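Local coordinates for putative xanthine dehydrogenase YAGS fad-binding subunit (Escherichia coli, PDB 5G5G), which probably oxidises aldehydes in the periplasm, as the molybdenum- and pterin cofactor-binding chain of a three-chain aldehyde oxidase, at residues C[191-196]-C[268-273]; C[159-164]-C[331-336]. One frame throughout, in Å; residues are numbered along the deposited sequence.

Contact 1: residues C[191-196]-C[268-273]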
loop_
_atom_site.group_PDB
_atom_site.type_symbol
_atom_site.label_atom_id
_atom_site.label_comp_id
_atom_site.label_asym_id
_atom_site.label_seq_id
_atom_site.Cartn_x
_atom_site.Cartn_y
_atom_site.Cartn_z
ATOM N N GLU C 191 6.021 0.189 -5.879
ATOM C CA GLU C 191 6.966 0.939 -6.722
ATOM C C GLU C 191 6.367 2.290 -7.067
ATOM O O GLU C 191 5.368 2.357 -7.779
ATOM C CB GLU C 191 7.354 0.150 -7.999
ATOM C CG GLU C 191 8.318 0.889 -8.931
ATOM C CD GLU C 191 8.296 0.368 -10.369
ATOM O OE1 GLU C 191 7.323 -0.334 -10.775
ATOM O OE2 GLU C 191 9.256 0.686 -11.091
ATOM N N PRO C 192 7.033 3.381 -6.638
ATOM C CA PRO C 192 6.597 4.687 -7.062
ATOM C C PRO C 192 6.666 4.752 -8.570
ATOM O O PRO C 192 7.599 4.172 -9.183
ATOM C CB PRO C 192 7.679 5.632 -6.424
ATOM C CG PRO C 192 8.148 4.919 -5.200
ATOM C CD PRO C 192 8.157 3.466 -5.685
ATOM N N HIS C 193 5.788 5.535 -9.163
ATOM C CA HIS C 193 5.841 5.746 -10.592
ATOM C C HIS C 193 7.232 6.301 -10.944
ATOM O O HIS C 193 7.741 7.205 -10.293
ATOM C CB HIS C 193 4.800 6.764 -11.044
ATOM C CG HIS C 193 3.391 6.308 -10.911
ATOM N ND1 HIS C 193 2.775 6.096 -9.702
ATOM C CD2 HIS C 193 2.469 6.008 -11.853
ATOM C CE1 HIS C 193 1.535 5.699 -9.907
ATOM N NE2 HIS C 193 1.319 5.648 -11.203
ATOM N N ALA C 194 7.841 5.731 -11.981
ATOM C CA ALA C 194 9.138 6.185 -12.457
ATOM C C ALA C 194 9.405 5.877 -13.910
ATOM O O ALA C 194 8.907 4.876 -14.429
ATOM C CB ALA C 194 10.250 5.577 -11.601
ATOM N N SER C 195 10.255 6.703 -14.533
ATOM C CA SER C 195 10.615 6.531 -15.939
ATOM C C SER C 195 12.023 7.043 -16.178
ATOM O O SER C 195 12.499 7.976 -15.490
ATOM C CB SER C 195 9.653 7.294 -16.875
ATOM O OG SER C 195 8.299 6.875 -16.763
ATOM N N MET C 196 12.681 6.472 -17.158
ATOM C CA MET C 196 13.957 6.981 -17.677
ATOM C C MET C 196 13.837 7.146 -19.170
ATOM O O MET C 196 13.353 6.227 -19.868
ATOM C CB MET C 196 15.117 6.040 -17.345
ATOM C CG MET C 196 16.437 6.563 -17.843
ATOM S SD MET C 196 17.865 5.631 -17.290
ATOM C CE MET C 196 17.776 4.257 -18.427
ATOM N N VAL C 268 13.274 10.018 -13.652
ATOM C CA VAL C 268 12.329 10.743 -12.797
ATOM C C VAL C 268 11.467 9.733 -12.036
ATOM O O VAL C 268 10.879 8.842 -12.655
ATOM C CB VAL C 268 11.371 11.611 -13.641
ATOM C CG1 VAL C 268 10.345 12.315 -12.750
ATOM C CG2 VAL C 268 12.163 12.644 -14.447
ATOM N N MET C 269 11.424 9.852 -10.717
ATOM C CA MET C 269 10.501 9.082 -9.891
ATOM C C MET C 269 9.556 10.069 -9.196
ATOM O O MET C 269 10.000 11.144 -8.740
ATOM C CB MET C 269 11.272 8.322 -8.825
ATOM C CG MET C 269 10.403 7.432 -7.956
ATOM S SD MET C 269 11.366 6.462 -6.725
ATOM C CE MET C 269 12.525 5.750 -7.854
ATOM N N LEU C 270 8.292 9.739 -9.116
ATOM C CA LEU C 270 7.346 10.564 -8.335
ATOM C C LEU C 270 7.560 10.228 -6.850
ATOM O O LEU C 270 7.376 9.077 -6.435
ATOM C CB LEU C 270 5.912 10.286 -8.735
ATOM C CG LEU C 270 5.584 10.415 -10.227
ATOM C CD1 LEU C 270 4.080 10.293 -10.434
ATOM C CD2 LEU C 270 6.038 11.742 -10.702
ATOM N N PRO C 271 7.936 11.207 -6.042
ATOM C CA PRO C 271 8.134 10.894 -4.610
ATOM C C PRO C 271 6.824 10.414 -3.974
ATOM O O PRO C 271 5.756 10.933 -4.333
ATOM C CB PRO C 271 8.550 12.242 -4.030
ATOM C CG PRO C 271 9.021 13.069 -5.207
ATOM C CD PRO C 271 8.260 12.594 -6.383
ATOM N N ARG C 272 6.915 9.453 -3.046
ATOM C CA ARG C 272 5.735 8.851 -2.437
ATOM C C ARG C 272 4.735 9.933 -1.926
ATOM O O ARG C 272 3.524 9.788 -2.173
ATOM C CB ARG C 272 6.108 7.858 -1.328
ATOM C CG ARG C 272 4.924 7.178 -0.668
ATOM C CD ARG C 272 4.079 6.363 -1.613
ATOM N NE ARG C 272 4.852 5.259 -2.116
ATOM C CZ ARG C 272 4.439 4.377 -3.004
ATOM N NH1 ARG C 272 3.216 4.487 -3.554
ATOM N NH2 ARG C 272 5.266 3.390 -3.343
ATOM N N PRO C 273 5.201 10.952 -1.203
ATOM C CA PRO C 273 4.236 11.969 -0.725
ATOM C C PRO C 273 3.450 12.719 -1.796
ATOM O O PRO C 273 2.385 13.289 -1.470
ATOM C CB PRO C 273 5.084 12.926 0.128
ATOM C CG PRO C 273 6.365 12.223 0.405
ATOM C CD PRO C 273 6.557 11.197 -0.652
#
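E191 and P192 pass the guanidinium group of R272 beside the end of an antiparallel strand pair in a mixed sheet of the molybdopterin cofactor-binding region. E191 meets R272 through its backbone. Its side chain leaves the backbone away from the other segment, and OE1 is bonded to S209 and G239. P192 lies across both M269 and R272. Its CB is 3.6 Å from CG of M269, and its CD is 3.7 Å from NH2 of R272. The R272 chain bends twice, which brings its end back to the proline. The hydrogen bonds of NH2 go to A189 O and to the backbone of another protein chain. M269 runs with CG anti to the backbone N (chi1 -177°) and bends only at its end, leaving SD 3.8 Å from CB of P192. With an alanine here, CG and SD would be gone and P192 would probably lose its apolar neighbour on that side. H193 O accepts L270 N at 2.8 Å, with 165° at the hydrogen. The H193 CB rests on CD1 of L270, while the ring leads away and NE2 bonds to G244 O. A194 and M269 form a non-hydrogen-bonded pair, with their CB atoms 4.0 Å apart. The CA of A194 also makes a CA-H...O contact of 3.2 Å with V268 O. S195 sends OG to D251, on helix 250-262, which packs on that side of the strands. In the backbone, S195 and V268 are a hydrogen-bonded pair: S195 N reaches V268 O at 2.9 Å, and V268 N returns the bond to S195 O.

Contact 2: residues C[159-164]-C[331-336]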
loop_
_atom_site.group_PDB
_atom_site.type_symbol
_atom_site.label_atom_id
_atom_site.label_comp_id
_atom_site.label_asym_id
_atom_site.label_seq_id
_atom_site.Cartn_x
_atom_site.Cartn_y
_atom_site.Cartn_z
ATOM N N ASP C 159 -30.105 6.402 -17.827
ATOM C CA ASP C 159 -30.515 5.446 -16.783
ATOM C C ASP C 159 -31.054 4.223 -17.497
ATOM O O ASP C 159 -31.570 4.343 -18.633
ATOM C CB ASP C 159 -31.622 6.034 -15.895
ATOM C CG ASP C 159 -31.131 7.175 -14.981
ATOM O OD1 ASP C 159 -29.903 7.456 -14.937
ATOM O OD2 ASP C 159 -31.990 7.828 -14.309
ATOM N N LYS C 160 -31.038 3.093 -16.823
ATOM C CA LYS C 160 -31.566 1.883 -17.403
ATOM C C LYS C 160 -32.803 1.475 -16.601
ATOM O O LYS C 160 -32.726 1.317 -15.404
ATOM C CB LYS C 160 -30.510 0.819 -17.379
ATOM C CG LYS C 160 -30.936 -0.462 -18.044
ATOM C CD LYS C 160 -29.943 -1.548 -17.656
ATOM C CE LYS C 160 -30.373 -2.898 -18.158
ATOM N NZ LYS C 160 -30.163 -2.979 -19.645
ATOM N N ASN C 161 -33.922 1.306 -17.287
ATOM C CA ASN C 161 -35.184 0.959 -16.655
ATOM C C ASN C 161 -35.815 -0.285 -17.264
ATOM O O ASN C 161 -35.845 -0.413 -18.443
ATOM C CB ASN C 161 -36.172 2.111 -16.744
ATOM C CG ASN C 161 -35.718 3.332 -15.976
ATOM O OD1 ASN C 161 -35.572 3.283 -14.812
ATOM N ND2 ASN C 161 -35.519 4.397 -16.648
ATOM N N VAL C 162 -36.298 -1.162 -16.409
ATOM C CA VAL C 162 -36.901 -2.407 -16.822
ATOM C C VAL C 162 -38.205 -2.477 -15.976
ATOM O O VAL C 162 -38.194 -2.276 -14.765
ATOM C CB VAL C 162 -35.992 -3.609 -16.472
ATOM C CG1 VAL C 162 -36.628 -4.957 -16.832
ATOM C CG2 VAL C 162 -34.598 -3.487 -17.120
ATOM N N GLY C 163 -39.298 -2.833 -16.610
ATOM C CA GLY C 163 -40.587 -2.955 -15.919
ATOM C C GLY C 163 -40.992 -1.677 -15.214
ATOM O O GLY C 163 -40.751 -0.591 -15.712
ATOM N N ASP C 164 -41.577 -1.795 -14.028
ATOM C CA ASP C 164 -42.101 -0.656 -13.297
ATOM C C ASP C 164 -41.538 -0.689 -11.875
ATOM O O ASP C 164 -42.163 -1.236 -10.982
ATOM C CB ASP C 164 -43.606 -0.741 -13.303
ATOM C CG ASP C 164 -44.276 0.340 -12.484
ATOM O OD1 ASP C 164 -43.662 1.339 -12.076
ATOM O OD2 ASP C 164 -45.464 0.140 -12.221
ATOM N N ASN C 331 -38.393 -5.652 -12.088
ATOM C CA ASN C 331 -38.622 -4.216 -12.097
ATOM C C ASN C 331 -37.412 -3.548 -11.538
ATOM O O ASN C 331 -37.036 -3.782 -10.379
ATOM C CB ASN C 331 -39.881 -3.885 -11.278
ATOM C CG ASN C 331 -41.076 -4.656 -11.756
ATOM O OD1 ASN C 331 -41.698 -4.288 -12.754
ATOM N ND2 ASN C 331 -41.381 -5.765 -11.101
ATOM N N ARG C 332 -36.738 -2.805 -12.405
ATOM C CA ARG C 332 -35.372 -2.367 -12.133
ATOM C C ARG C 332 -35.100 -0.958 -12.613
ATOM O O ARG C 332 -35.615 -0.506 -13.641
ATOM C CB ARG C 332 -34.359 -3.303 -12.855
ATOM C CG ARG C 332 -34.783 -4.769 -12.916
ATOM C CD ARG C 332 -33.763 -5.630 -13.658
ATOM N NE ARG C 332 -32.510 -5.833 -12.941
ATOM C CZ ARG C 332 -32.178 -6.869 -12.166
ATOM N NH1 ARG C 332 -33.014 -7.849 -11.980
ATOM N NH2 ARG C 332 -30.973 -6.931 -11.625
ATOM N N HIS C 333 -34.276 -0.263 -11.861
ATOM C CA HIS C 333 -33.796 1.047 -12.271
ATOM C C HIS C 333 -32.341 1.207 -11.823
ATOM O O HIS C 333 -31.985 0.916 -10.657
ATOM C CB HIS C 333 -34.714 2.143 -11.736
ATOM C CG HIS C 333 -34.077 3.491 -11.679
ATOM N ND1 HIS C 333 -34.058 4.342 -12.755
ATOM C CD2 HIS C 333 -33.414 4.127 -10.684
ATOM C CE1 HIS C 333 -33.413 5.454 -12.437
ATOM N NE2 HIS C 333 -32.977 5.339 -11.194
ATOM N N THR C 334 -31.481 1.645 -12.745
ATOM C CA THR C 334 -30.117 1.964 -12.372
ATOM C C THR C 334 -29.736 3.261 -13.010
ATOM O O THR C 334 -30.209 3.606 -14.084
ATOM C CB THR C 334 -29.095 0.866 -12.773
ATOM O OG1 THR C 334 -29.362 0.411 -14.095
ATOM C CG2 THR C 334 -29.178 -0.326 -11.923
ATOM N N GLY C 335 -28.894 4.025 -12.325
ATOM C CA GLY C 335 -28.474 5.298 -12.833
ATOM C C GLY C 335 -27.233 5.830 -12.192
ATOM O O GLY C 335 -27.019 5.651 -10.989
ATOM N N LEU C 336 -26.411 6.499 -13.001
ATOM C CA LEU C 336 -25.234 7.210 -12.508
ATOM C C LEU C 336 -25.471 8.702 -12.488
ATOM O O LEU C 336 -26.173 9.257 -13.354
ATOM C CB LEU C 336 -23.972 6.907 -13.357
ATOM C CG LEU C 336 -23.485 5.468 -13.375
ATOM C CD1 LEU C 336 -22.304 5.338 -14.343
ATOM C CD2 LEU C 336 -23.138 5.004 -11.962
HETATM O O HOH W 1 -27.397 6.557 -15.736
HETATM O O HOH W 2 -31.703 -1.256 -14.468
#
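N161 and H333 lie side by side on an antiparallel pair of strands, where 160-162 is the outermost strand of its sheet within this chain. N161 OD1 accepts ND1 of H333 at 2.8 Å, in the plane of the ring. Amide and ring are nearly coplanar, 15° apart. CG of N161 stands anti to the carbonyl carbon (chi1 -64°), which swings the amide over to the histidine. NE2 of H333 is bonded to E305, so both ring nitrogens are held and the ring rotation is fixed. D159 meets the same ring at its edge, at the carbon between the nitrogens, with OD2 3.3 Å from CE1 of H333. Its OD1 makes a salt bridge with R337. On the other face of the sheet, K160 CB is 3.5 Å from OG1 of T334. One water donates to both K160 O and this OG1, which also bonds to E324. V162 lays CB along CG of R332 at 3.9 Å; the arginine then turns away to S323 O. Past V162, G163 turns the chain with positive phi. D164 N then meets OD1 of N331 at 2.8 Å, on a lone pair in the carbonyl plane and nearly straight (174°).

Both contacts join antiparallel strands, but of two different sheets on opposite sides of the chain's centre. Their centres are 43 Å apart and they do not touch. Contact 1 is nested along the chain inside the loop closed by contact 2. Contact 1 is buried, with the E191 side chain about 8 Å from the iron-sulfur cluster and about 9 Å from the pterin cofactor, and another protein chain reaches it. Only backbone groups form hydrogen bonds between its segments, and its side chains meet mostly through carbon and sulfur atoms. Contact 2 is partly exposed, with no other protein chain of the assembly on its segments. There side-chain amides, a histidine and bridging waters add to the backbone bonds.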